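PDB 7ORX: probable benzoylformate decarboxylase from Rhodococcus jostii, which belongs to the thiamine diphosphate-dependent enzyme family and binds thiamine diphosphate together with a sodium ion. Local coordinates for residues A359-L364 / V452-N457; Q424-I429 / S512-D517; S433-I438 / V487-G492; R496-A501 / T507-S512. All blocks are in the same frame, centred on the assembly; numbering follows the deposited sequence.

All four contacts lie on the same side of the chain's centre, in or beside the parallel sheet whose strand order runs 398-399, 374-378, 425-430, 452-457, 520-525, 496-500. Contacts 1, 2 and 4 pack helices 358-368 and 503-515 on this sheet, and their centres are 10 to 11 Å apart. Contact 3 is about 16 Å from each of them. Along the chain contact 1 opens first, its segments alternating with those of contacts 2 and 3; contacts 3 and 4 are nested in the loop that contact 2 closes. Contact 3 fastens the loop carrying Ser433 and Tyr436, which contact thiamine diphosphate, to helix 486-493.

Contact 1: A359-L364 / V452-N457; sequences AQLFAL and VIIILN
Leu361 and Leu456 face each other where helix 359-364 runs nearly antiparallel to strand 452-457, the two short axes at 164° and 11.6 Å apart at their closest. The contact is wholly apolar and buried. Leu361 has its CG anti to the backbone N (chi1 -180°), which sends the branched end out from the helix to the strand. Its CD2 does the touching: it rests 3.7 Å from CG of Leu456, at the branch point, with both methyls of Leu456 close by. The same CD2 reaches CG2 of Ile454 more loosely, at 4.3 Å, and so spans two residues whose side chains leave the strand on the same side. Phe362 comes in beside Leu361 by the far end of its ring, CZ lying 3.9 Å from CD2 of Leu456, and the two side chains cross at about a right angle. Leu456 CD2 thus meets both the leucine methyl and the phenylalanine ring. Phe362 also stands edge-to-face with Phe386 and touches Leu428 of strand 425-430, while Leu361 packs on Phe506 of helix 503-515 and on Val524 of strand 520-525. Strand 452-457 runs between strands 425-430 and 520-525, so helix 358-368 lies over the middle of the parallel sheet, next to helix 503-515.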
loop_
_atom_site.group_PDB
_atom_site.type_symbol
_atom_site.label_atom_id
_atom_site.label_comp_id
_atom_site.label_asym_id
_atom_site.label_seq_id
_atom_site.Cartn_x
_atom_site.Cartn_y
_atom_site.Cartn_z
ATOM N N ALA C 359 43.739 -10.659 6.701
ATOM C CA ALA C 359 44.120 -12.085 6.533
ATOM C C ALA C 359 44.924 -12.544 7.750
ATOM O O ALA C 359 44.727 -13.650 8.190
ATOM C CB ALA C 359 44.873 -12.304 5.244
ATOM N N GLN C 360 45.779 -11.704 8.306
ATOM C CA GLN C 360 46.585 -12.074 9.501
ATOM C C GLN C 360 45.708 -12.030 10.742
ATOM O O GLN C 360 45.859 -12.903 11.610
ATOM C CB GLN C 360 47.781 -11.147 9.699
ATOM C CG GLN C 360 48.731 -11.684 10.754
ATOM C CD GLN C 360 49.805 -10.687 11.116
ATOM O OE1 GLN C 360 50.830 -11.044 11.698
ATOM N NE2 GLN C 360 49.566 -9.420 10.802
ATOM N N LEU C 361 44.847 -11.030 10.848
ATOM C CA LEU C 361 43.927 -10.936 12.003
ATOM C C LEU C 361 43.075 -12.199 12.062
ATOM O O LEU C 361 42.897 -12.728 13.140
ATOM C CB LEU C 361 43.055 -9.689 11.885
ATOM C CG LEU C 361 42.085 -9.509 13.035
ATOM C CD1 LEU C 361 42.801 -9.502 14.371
ATOM C CD2 LEU C 361 41.279 -8.239 12.867
ATOM N N PHE C 362 42.583 -12.687 10.933
ATOM C CA PHE C 362 41.708 -13.879 10.908
ATOM C C PHE C 362 42.525 -15.125 11.238
ATOM O O PHE C 362 42.033 -16.014 11.926
ATOM C CB PHE C 362 40.910 -13.954 9.608
ATOM C CG PHE C 362 39.910 -12.838 9.415
ATOM C CD1 PHE C 362 39.263 -12.251 10.476
ATOM C CD2 PHE C 362 39.628 -12.357 8.152
ATOM C CE1 PHE C 362 38.395 -11.186 10.290
ATOM C CE2 PHE C 362 38.741 -11.314 7.964
ATOM C CZ PHE C 362 38.121 -10.729 9.038
ATOM N N ALA C 363 43.776 -15.191 10.840
ATOM C CA ALA C 363 44.659 -16.334 11.177
ATOM C C ALA C 363 44.933 -16.350 12.679
ATOM O O ALA C 363 44.883 -17.428 13.254
ATOM C CB ALA C 363 45.919 -16.280 10.363
ATOM N N LEU C 364 45.193 -15.195 13.295
ATOM C CA LEU C 364 45.272 -15.053 14.779
ATOM C C LEU C 364 43.918 -15.456 15.390
ATOM O O LEU C 364 43.914 -16.193 16.370
ATOM C CB LEU C 364 45.644 -13.617 15.154
ATOM C CG LEU C 364 47.136 -13.333 15.301
ATOM C CD1 LEU C 364 48.021 -14.340 14.550
ATOM C CD2 LEU C 364 47.430 -11.898 14.838
ATOM N N VAL C 452 32.461 -11.391 22.611
ATOM C CA VAL C 452 33.690 -10.680 22.204
ATOM C C VAL C 452 33.426 -9.924 20.901
ATOM O O VAL C 452 33.058 -10.574 19.913
ATOM C CB VAL C 452 34.818 -11.705 22.062
ATOM C CG1 VAL C 452 36.114 -11.023 21.626
ATOM C CG2 VAL C 452 34.948 -12.523 23.355
ATOM N N ILE C 453 33.619 -8.611 20.919
ATOM C CA ILE C 453 33.447 -7.714 19.748
ATOM C C ILE C 453 34.832 -7.242 19.287
ATOM O O ILE C 453 35.528 -6.570 20.056
ATOM C CB ILE C 453 32.533 -6.546 20.140
ATOM C CG1 ILE C 453 31.158 -7.035 20.612
ATOM C CG2 ILE C 453 32.370 -5.563 19.004
ATOM C CD1 ILE C 453 30.370 -7.747 19.555
ATOM N N ILE C 454 35.211 -7.573 18.059
ATOM C CA ILE C 454 36.458 -7.091 17.421
ATOM C C ILE C 454 36.070 -6.070 16.370
ATOM O O ILE C 454 35.440 -6.451 15.379
ATOM C CB ILE C 454 37.230 -8.264 16.819
ATOM C CG1 ILE C 454 37.620 -9.263 17.902
ATOM C CG2 ILE C 454 38.418 -7.758 16.052
ATOM C CD1 ILE C 454 38.193 -10.567 17.350
ATOM N N ILE C 455 36.392 -4.810 16.606
ATOM C CA ILE C 455 36.211 -3.723 15.611
ATOM C C ILE C 455 37.438 -3.767 14.704
ATOM O O ILE C 455 38.497 -3.614 15.228
ATOM C CB ILE C 455 36.089 -2.361 16.312
ATOM C CG1 ILE C 455 34.962 -2.311 17.349
ATOM C CG2 ILE C 455 35.940 -1.270 15.287
ATOM C CD1 ILE C 455 33.635 -2.756 16.834
ATOM N N LEU C 456 37.296 -4.032 13.415
ATOM C CA LEU C 456 38.385 -3.894 12.441
ATOM C C LEU C 456 38.324 -2.453 11.982
ATOM O O LEU C 456 37.416 -2.140 11.218
ATOM C CB LEU C 456 38.179 -4.823 11.257
ATOM C CG LEU C 456 38.489 -6.284 11.527
ATOM C CD1 LEU C 456 37.399 -6.918 12.332
ATOM C CD2 LEU C 456 38.592 -7.073 10.244
ATOM N N ASN C 457 39.220 -1.619 12.506
ATOM C CA ASN C 457 39.221 -0.157 12.282
ATOM C C ASN C 457 40.265 0.196 11.223
ATOM O O ASN C 457 41.452 0.302 11.597
ATOM C CB ASN C 457 39.524 0.601 13.573
ATOM C CG ASN C 457 39.518 2.105 13.368
ATOM O OD1 ASN C 457 39.519 2.578 12.233
ATOM N ND2 ASN C 457 39.473 2.857 14.456
#

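Contact 2: Q424-I429 / S512-D517; sequences QVIGLI and SALAAD
Leu514 and Gln424 meet through carbon atoms: CD2 of Leu514 lies 3.7 Å from CG of Gln424, and the two side chains run obliquely to one another. Leu514 carries its CG anti to the carbonyl carbon (chi1 -67°), which swings the methyl from the flank of the helix to the start of the strand. The same CD2 comes to 4.5 Å from CD1 of Ile426, a loose approach at the edge of packing range. One methyl therefore serves both Gln424, just ahead of the strand, and Ile426 within it.

The shape of Gln424 sets up this meeting. Its side chain leaves toward the helix and then bends at chi2 (66°), so the methylene CG is presented to Leu514 while the amide turns back to the carbonyl of the next residue. NE2 donates to O of Val425 at 3.0 Å with an N-H...O angle of 158°; the acceptor lies close to the amide plane, whereas the donor stands above the plane of the Val425 carbonyl. NE2 is also hydrogen-bonded to the backbone O of Pro450, ahead of strand 452-457, so two carbonyls hold the amide and limit its rotation. Further out, Gln424 packs on Val452 and Gln417, and Ile426 on Ile454 and Tyr375 of the two neighbouring strands.

The contact thus divides the glutamine by its chemistry: the amide nitrogen is engaged by the backbone carbonyls of Val425 and Pro450, and the aliphatic part is left to pack against the last part of helix 503-515. Between these two segments the contact is one of van der Waals packing, without a polar bond.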
loop_
_atom_site.group_PDB
_atom_site.type_symbol
_atom_site.label_atom_id
_atom_site.label_comp_id
_atom_site.label_asym_id
_atom_site.label_seq_id
_atom_site.Cartn_x
_atom_site.Cartn_y
_atom_site.Cartn_z
ATOM N N GLN C 424 31.112 -19.561 22.285
ATOM C CA GLN C 424 31.588 -18.165 22.282
ATOM C C GLN C 424 31.161 -17.508 20.977
ATOM O O GLN C 424 31.517 -18.022 19.929
ATOM C CB GLN C 424 33.103 -18.100 22.418
ATOM C CG GLN C 424 33.608 -16.670 22.430
ATOM C CD GLN C 424 33.133 -15.921 23.653
ATOM O OE1 GLN C 424 33.601 -16.173 24.760
ATOM N NE2 GLN C 424 32.231 -14.970 23.444
ATOM N N VAL C 425 30.413 -16.419 21.050
ATOM C CA VAL C 425 30.157 -15.555 19.872
ATOM C C VAL C 425 31.296 -14.538 19.775
ATOM O O VAL C 425 31.577 -13.845 20.775
ATOM C CB VAL C 425 28.792 -14.868 19.958
ATOM C CG1 VAL C 425 28.616 -13.869 18.838
ATOM C CG2 VAL C 425 27.675 -15.890 19.929
ATOM N N ILE C 426 31.883 -14.430 18.591
ATOM C CA ILE C 426 32.888 -13.396 18.253
ATOM C C ILE C 426 32.312 -12.514 17.161
ATOM O O ILE C 426 32.051 -13.022 16.091
ATOM C CB ILE C 426 34.198 -14.080 17.831
ATOM C CG1 ILE C 426 34.637 -15.078 18.900
ATOM C CG2 ILE C 426 35.264 -13.049 17.559
ATOM C CD1 ILE C 426 35.738 -16.001 18.461
ATOM N N GLY C 427 32.123 -11.237 17.438
ATOM C CA GLY C 427 31.735 -10.227 16.440
ATOM C C GLY C 427 32.957 -9.725 15.706
ATOM O O GLY C 427 33.971 -9.422 16.386
ATOM N N LEU C 428 32.919 -9.697 14.375
ATOM C CA LEU C 428 33.972 -9.067 13.567
ATOM C C LEU C 428 33.329 -7.949 12.771
ATOM O O LEU C 428 32.760 -8.247 11.728
ATOM C CB LEU C 428 34.561 -10.142 12.661
ATOM C CG LEU C 428 35.167 -11.339 13.377
ATOM C CD1 LEU C 428 35.280 -12.486 12.380
ATOM C CD2 LEU C 428 36.538 -10.982 13.995
ATOM N N ILE C 429 33.371 -6.740 13.302
ATOM C CA ILE C 429 32.580 -5.578 12.822
ATOM C C ILE C 429 33.586 -4.598 12.257
ATOM O O ILE C 429 34.595 -4.402 12.900
ATOM C CB ILE C 429 31.817 -4.958 14.008
ATOM C CG1 ILE C 429 31.135 -6.014 14.886
ATOM C CG2 ILE C 429 30.844 -3.882 13.559
ATOM C CD1 ILE C 429 30.318 -7.022 14.138
ATOM N N SER C 512 42.599 -13.093 26.573
ATOM C CA SER C 512 42.028 -12.449 27.774
ATOM C C SER C 512 40.517 -12.316 27.628
ATOM O O SER C 512 39.800 -12.790 28.533
ATOM C CB SER C 512 42.660 -11.101 27.953
ATOM O OG SER C 512 42.282 -10.537 29.199
ATOM N N ALA C 513 40.065 -11.680 26.542
ATOM C CA ALA C 513 38.636 -11.505 26.156
ATOM C C ALA C 513 37.891 -12.842 26.173
ATOM O O ALA C 513 36.788 -12.831 26.650
ATOM C CB ALA C 513 38.520 -10.862 24.799
ATOM N N LEU C 514 38.456 -13.940 25.668
ATOM C CA LEU C 514 37.750 -15.253 25.636
ATOM C C LEU C 514 37.558 -15.770 27.062
ATOM O O LEU C 514 36.585 -16.500 27.275
ATOM C CB LEU C 514 38.532 -16.281 24.818
ATOM C CG LEU C 514 38.623 -16.009 23.321
ATOM C CD1 LEU C 514 39.631 -16.915 22.661
ATOM C CD2 LEU C 514 37.281 -16.197 22.648
ATOM N N ALA C 515 38.436 -15.428 28.006
ATOM C CA ALA C 515 38.311 -15.890 29.410
ATOM C C ALA C 515 37.251 -15.090 30.175
ATOM O O ALA C 515 36.848 -15.565 31.223
ATOM C CB ALA C 515 39.628 -15.779 30.102
ATOM N N ALA C 516 36.854 -13.908 29.704
ATOM C CA ALA C 516 36.039 -12.926 30.459
ATOM C C ALA C 516 34.606 -13.427 30.653
ATOM O O ALA C 516 34.085 -14.183 29.800
ATOM C CB ALA C 516 36.031 -11.608 29.732
ATOM N N ASP C 517 33.984 -13.002 31.755
ATOM C CA ASP C 517 32.568 -13.281 32.125
ATOM C C ASP C 517 31.729 -12.085 31.681
ATOM O O ASP C 517 30.625 -11.926 32.174
ATOM C CB ASP C 517 32.383 -13.419 33.644
ATOM C CG ASP C 517 33.084 -14.599 34.332
ATOM O OD1 ASP C 517 33.012 -15.723 33.802
ATOM O OD2 ASP C 517 33.701 -14.397 35.410
#

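Contact 3: S433-I438 / V487-G492; sequences SANYGI and VHLAEG. With TPP (thiamine diphosphate), chain I.
Apolar packing joins Ile438 to Leu489: CD1 of the leucine lies 3.9 Å from CD1 of the isoleucine and equally close to its CG1, and the two side chains cross at about a right angle. Ile438 holds CG1 anti to its backbone N (chi1 -165°), which carries the ethyl arm out to the helix. Asn435 adds a looser approach, its OD1 4.4 Å from CD1 of Leu489; that oxygen is hydrogen-bonded to the hydroxyl of Tyr493 of the second subunit.

Polar bonds at the other end of the loop hold thiamine diphosphate. The backbone N of Ser433 donates to O1A of the diphosphate at 2.8 Å. Ser433 OG lies 2.7 Å from the same O1A and is hydrogen-bonded to the backbone O of Glu378.

Tyr436 provides van der Waals contact with thiamine diphosphate. Its CE2 is 3.7 Å from N1' of the aminopyrimidine, the ring meeting that atom obliquely, and its OH is hydrogen-bonded to Asn26 of the second subunit.

Segment 433-438 lies between strand 425-430 and helix 440-447. Helix 486-493 flanks it, with Val487 and Ala490 touching strand 520-525, and the second subunit packs against both segments through Leu48, Gly492 and Tyr493.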
loop_
_atom_site.group_PDB
_atom_site.type_symbol
_atom_site.label_atom_id
_atom_site.label_comp_id
_atom_site.label_asym_id
_atom_site.label_seq_id
_atom_site.Cartn_x
_atom_site.Cartn_y
_atom_site.Cartn_z
ATOM N N SER C 433 30.443 -0.103 10.118
ATOM C CA SER C 433 29.287 -0.937 10.549
ATOM C C SER C 433 28.976 -0.750 12.031
ATOM O O SER C 433 27.793 -0.794 12.393
ATOM C CB SER C 433 29.558 -2.370 10.305
ATOM O OG SER C 433 29.813 -2.573 8.924
ATOM N N ALA C 434 30.003 -0.589 12.866
ATOM C CA ALA C 434 29.797 -0.621 14.320
ATOM C C ALA C 434 28.892 0.540 14.725
ATOM O O ALA C 434 28.181 0.379 15.680
ATOM C CB ALA C 434 31.108 -0.552 15.023
ATOM N N ASN C 435 28.908 1.661 14.028
ATOM C CA ASN C 435 28.183 2.882 14.468
ATOM C C ASN C 435 26.673 2.707 14.299
ATOM O O ASN C 435 25.906 3.402 14.996
ATOM C CB ASN C 435 28.644 4.118 13.695
ATOM C CG ASN C 435 30.095 4.404 13.959
ATOM O OD1 ASN C 435 30.473 4.557 15.107
ATOM N ND2 ASN C 435 30.903 4.372 12.914
ATOM N N TYR C 436 26.236 1.840 13.383
ATOM C CA TYR C 436 24.779 1.621 13.131
ATOM C C TYR C 436 24.146 0.859 14.317
ATOM O O TYR C 436 22.948 1.105 14.483
ATOM C CB TYR C 436 24.517 0.939 11.792
ATOM C CG TYR C 436 25.053 1.630 10.564
ATOM C CD1 TYR C 436 26.352 1.389 10.151
ATOM C CD2 TYR C 436 24.258 2.442 9.775
ATOM C CE1 TYR C 436 26.862 1.975 9.005
ATOM C CE2 TYR C 436 24.739 3.013 8.610
ATOM C CZ TYR C 436 26.051 2.783 8.222
ATOM O OH TYR C 436 26.612 3.345 7.095
ATOM N N GLY C 437 24.893 0.057 15.109
ATOM C CA GLY C 437 24.330 -0.723 16.229
ATOM C C GLY C 437 25.081 -0.603 17.533
ATOM O O GLY C 437 25.065 -1.547 18.327
ATOM N N ILE C 438 25.737 0.527 17.771
ATOM C CA ILE C 438 26.762 0.729 18.846
ATOM C C ILE C 438 26.090 0.574 20.202
ATOM O O ILE C 438 26.708 0.041 21.131
ATOM C CB ILE C 438 27.430 2.110 18.684
ATOM C CG1 ILE C 438 28.716 2.233 19.511
ATOM C CG2 ILE C 438 26.464 3.243 18.994
ATOM C CD1 ILE C 438 29.853 1.356 19.006
ATOM N N VAL C 487 37.141 2.310 21.991
ATOM C CA VAL C 487 37.405 2.050 23.432
ATOM C C VAL C 487 36.570 3.041 24.239
ATOM O O VAL C 487 35.897 2.596 25.140
ATOM C CB VAL C 487 38.904 2.118 23.783
ATOM C CG1 VAL C 487 39.135 2.047 25.281
ATOM C CG2 VAL C 487 39.668 1.013 23.053
ATOM N N HIS C 488 36.591 4.323 23.896
ATOM C CA HIS C 488 35.783 5.375 24.563
ATOM C C HIS C 488 34.301 5.032 24.403
ATOM O O HIS C 488 33.552 5.198 25.370
ATOM C CB HIS C 488 36.111 6.781 24.013
ATOM C CG HIS C 488 37.218 7.466 24.732
ATOM N ND1 HIS C 488 37.218 7.559 26.111
ATOM C CD2 HIS C 488 38.334 8.102 24.290
ATOM C CE1 HIS C 488 38.315 8.211 26.498
ATOM N NE2 HIS C 488 39.033 8.519 25.392
ATOM N N LEU C 489 33.885 4.559 23.235
ATOM C CA LEU C 489 32.459 4.225 23.024
ATOM C C LEU C 489 32.091 3.038 23.907
ATOM O O LEU C 489 31.109 3.146 24.631
ATOM C CB LEU C 489 32.212 3.947 21.549
ATOM C CG LEU C 489 32.300 5.163 20.629
ATOM C CD1 LEU C 489 31.693 4.813 19.280
ATOM C CD2 LEU C 489 31.556 6.359 21.189
ATOM N N ALA C 490 32.895 1.986 23.915
ATOM C CA ALA C 490 32.667 0.790 24.761
ATOM C C ALA C 490 32.525 1.201 26.225
ATOM O O ALA C 490 31.609 0.748 26.892
ATOM C CB ALA C 490 33.786 -0.205 24.594
ATOM N N GLU C 491 33.427 2.036 26.725
ATOM C CA GLU C 491 33.471 2.370 28.169
ATOM C C GLU C 491 32.286 3.285 28.435
ATOM O O GLU C 491 31.676 3.167 29.504
ATOM C CB GLU C 491 34.839 2.917 28.572
ATOM C CG GLU C 491 35.947 1.842 28.523
ATOM C CD GLU C 491 37.366 2.319 28.896
ATOM O OE1 GLU C 491 38.258 1.437 29.195
ATOM O OE2 GLU C 491 37.595 3.581 28.941
ATOM N N GLY C 492 31.907 4.083 27.446
ATOM C CA GLY C 492 30.676 4.897 27.496
ATOM C C GLY C 492 29.441 4.068 27.771
ATOM O O GLY C 492 28.556 4.584 28.426
HETATM N "N1'" TPP I . 23.993 2.114 5.068
HETATM C "C2'" TPP I . 23.500 0.933 5.463
HETATM C CM2 TPP I . 22.445 0.928 6.520
HETATM N "N3'" TPP I . 23.874 -0.248 4.971
HETATM C "C4'" TPP I . 24.808 -0.249 4.006
HETATM N "N4'" TPP I . 25.158 -1.451 3.527
HETATM C "C5'" TPP I . 25.402 0.944 3.532
HETATM C "C6'" TPP I . 24.926 2.107 4.108
HETATM C "C7'" TPP I . 26.480 0.971 2.459
HETATM N N3 TPP I . 27.773 0.390 2.896
HETATM C C2 TPP I . 28.219 -0.780 2.428
HETATM S S1 TPP I . 29.775 -1.194 3.018
HETATM C C5 TPP I . 29.800 0.290 3.923
HETATM C C4 TPP I . 28.636 0.982 3.820
HETATM C CM4 TPP I . 28.302 2.251 4.549
HETATM C C6 TPP I . 31.038 0.714 4.663
HETATM C C7 TPP I . 31.158 0.108 6.031
HETATM O O7 TPP I . 32.437 -0.552 6.078
HETATM P PA TPP I . 33.119 -0.941 7.468
HETATM O O1A TPP I . 32.249 -1.490 8.550
HETATM O O2A TPP I . 33.908 0.274 7.825
HETATM O O3A TPP I . 34.039 -2.116 6.880
HETATM P PB TPP I . 35.169 -2.048 5.709
HETATM O O1B TPP I . 35.776 -3.435 5.569
HETATM O O2B TPP I . 34.485 -1.568 4.447
HETATM O O3B TPP I . 36.167 -1.038 6.233
#

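Contact 4: R496-A501 / T507-S512; sequences RGTAVA and TTAFKS
Ser512 carries its OG anti to the backbone N (chi1 -172°), on the side of the helix that faces Arg496, and the arginine chain, extended at chi2 (-170°) and bent at chi3, brings its guanidinium group over to meet it. The approach is loose: NH1 of Arg496 lies 3.8 Å from OG of Ser512 and NH2 4.0 Å from it. The hydroxyl sits obliquely to the guanidinium plane, and the distances are those of proximity and not of a bond.

One turn earlier in the helix, Ala509 supplies the closest backbone approach, its CA 7.4 Å from that of Thr498. Its single methyl points at the strand and is shared by two residues on the same side of it. OG1 of Thr498 stands 3.9 Å from CB of Ala509, and CG2 of Val500 lies 4.0 Å from the same CB. The small alanine side chain is consistent with the short axes coming within 9.4 Å; they run at 156°, nearly antiparallel.

Val500, the buried member, also packs on Asp505 and Phe506, near the start of the same helix. Arg496, at the exposed end, touches Thr520. Backbone hydrogen bonds from Arg496, Thr498 and Val500 pair their strand, at the edge of the sheet within this chain, with strand 520-525.

Strand 496-500, helix 503-515 and strand 520-525 form a beta-alpha-beta unit with neighbouring parallel strands, and this is the packing of its helix on its first strand, as in the alpha/beta domains of thiamine diphosphate-dependent enzymes.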
loop_
_atom_site.group_PDB
_atom_site.type_symbol
_atom_site.label_atom_id
_atom_site.label_comp_id
_atom_site.label_asym_id
_atom_site.label_seq_id
_atom_site.Cartn_x
_atom_site.Cartn_y
_atom_site.Cartn_z
ATOM N N ARG C 496 34.176 -3.056 28.755
ATOM C CA ARG C 496 35.651 -2.982 28.900
ATOM C C ARG C 496 36.236 -3.083 27.490
ATOM O O ARG C 496 35.897 -4.023 26.789
ATOM C CB ARG C 496 36.103 -4.067 29.900
ATOM C CG ARG C 496 37.383 -4.848 29.584
ATOM C CD ARG C 496 37.678 -6.084 30.467
ATOM N NE ARG C 496 39.112 -6.209 30.804
ATOM C CZ ARG C 496 40.017 -6.978 30.183
ATOM N NH1 ARG C 496 39.654 -7.768 29.174
ATOM N NH2 ARG C 496 41.287 -6.923 30.583
ATOM N N GLY C 497 37.081 -2.134 27.090
ATOM C CA GLY C 497 37.667 -2.104 25.737
ATOM C C GLY C 497 39.156 -1.853 25.755
ATOM O O GLY C 497 39.587 -1.127 26.618
ATOM N N THR C 498 39.905 -2.448 24.827
ATOM C CA THR C 498 41.354 -2.172 24.607
ATOM C C THR C 498 41.568 -1.972 23.101
ATOM O O THR C 498 40.805 -2.550 22.343
ATOM C CB THR C 498 42.245 -3.246 25.259
ATOM O OG1 THR C 498 42.866 -4.081 24.278
ATOM C CG2 THR C 498 41.491 -4.123 26.239
ATOM N N ALA C 499 42.518 -1.125 22.709
ATOM C CA ALA C 499 43.002 -0.912 21.325
ATOM C C ALA C 499 44.356 -1.602 21.168
ATOM O O ALA C 499 45.154 -1.616 22.090
ATOM C CB ALA C 499 43.108 0.566 21.010
ATOM N N VAL C 500 44.640 -2.072 19.969
ATOM C CA VAL C 500 45.679 -3.098 19.692
ATOM C C VAL C 500 46.092 -2.866 18.244
ATOM O O VAL C 500 45.220 -2.480 17.469
ATOM C CB VAL C 500 45.037 -4.474 19.959
ATOM C CG1 VAL C 500 45.194 -5.459 18.819
ATOM C CG2 VAL C 500 45.504 -5.071 21.263
ATOM N N ALA C 501 47.363 -2.995 17.895
ATOM C CA ALA C 501 47.822 -2.702 16.518
ATOM C C ALA C 501 48.883 -3.707 16.061
ATOM O O ALA C 501 49.346 -3.582 14.919
ATOM C CB ALA C 501 48.336 -1.277 16.468
ATOM N N THR C 507 46.936 -11.111 20.140
ATOM C CA THR C 507 46.880 -12.499 20.670
ATOM C C THR C 507 46.619 -12.442 22.179
ATOM O O THR C 507 45.840 -13.245 22.673
ATOM C CB THR C 507 48.152 -13.303 20.358
ATOM O OG1 THR C 507 48.144 -13.568 18.962
ATOM C CG2 THR C 507 48.280 -14.579 21.165
ATOM N N THR C 508 47.217 -11.482 22.878
ATOM C CA THR C 508 47.092 -11.260 24.351
ATOM C C THR C 508 45.659 -10.815 24.677
ATOM O O THR C 508 45.009 -11.509 25.476
ATOM C CB THR C 508 48.129 -10.250 24.858
ATOM O OG1 THR C 508 49.427 -10.838 24.707
ATOM C CG2 THR C 508 47.932 -9.847 26.306
ATOM N N ALA C 509 45.205 -9.692 24.100
ATOM C CA ALA C 509 43.878 -9.076 24.349
ATOM C C ALA C 509 42.778 -10.109 24.071
ATOM O O ALA C 509 41.827 -10.171 24.860
ATOM C CB ALA C 509 43.728 -7.807 23.532
ATOM N N PHE C 510 42.935 -10.894 23.012
ATOM C CA PHE C 510 41.974 -11.931 22.572
ATOM C C PHE C 510 41.955 -13.080 23.575
ATOM O O PHE C 510 40.847 -13.454 23.960
ATOM C CB PHE C 510 42.308 -12.426 21.164
ATOM C CG PHE C 510 41.274 -13.307 20.509
ATOM C CD1 PHE C 510 39.941 -12.933 20.450
ATOM C CD2 PHE C 510 41.647 -14.496 19.916
ATOM C CE1 PHE C 510 38.996 -13.746 19.837
ATOM C CE2 PHE C 510 40.708 -15.314 19.327
ATOM C CZ PHE C 510 39.382 -14.940 19.284
ATOM N N LYS C 511 43.103 -13.631 23.964
ATOM C CA LYS C 511 43.204 -14.757 24.932
ATOM C C LYS C 511 42.454 -14.362 26.204
ATOM O O LYS C 511 41.734 -15.218 26.787
ATOM C CB LYS C 511 44.662 -15.058 25.287
ATOM C CG LYS C 511 44.979 -16.504 25.625
ATOM C CD LYS C 511 44.895 -16.826 27.094
ATOM C CE LYS C 511 46.115 -16.388 27.856
ATOM N NZ LYS C 511 47.196 -17.370 27.639
ATOM N N SER C 512 42.599 -13.093 26.573
ATOM C CA SER C 512 42.028 -12.449 27.774
ATOM C C SER C 512 40.517 -12.316 27.628
ATOM O O SER C 512 39.800 -12.790 28.533
ATOM C CB SER C 512 42.660 -11.101 27.953
ATOM O OG SER C 512 42.282 -10.537 29.199
#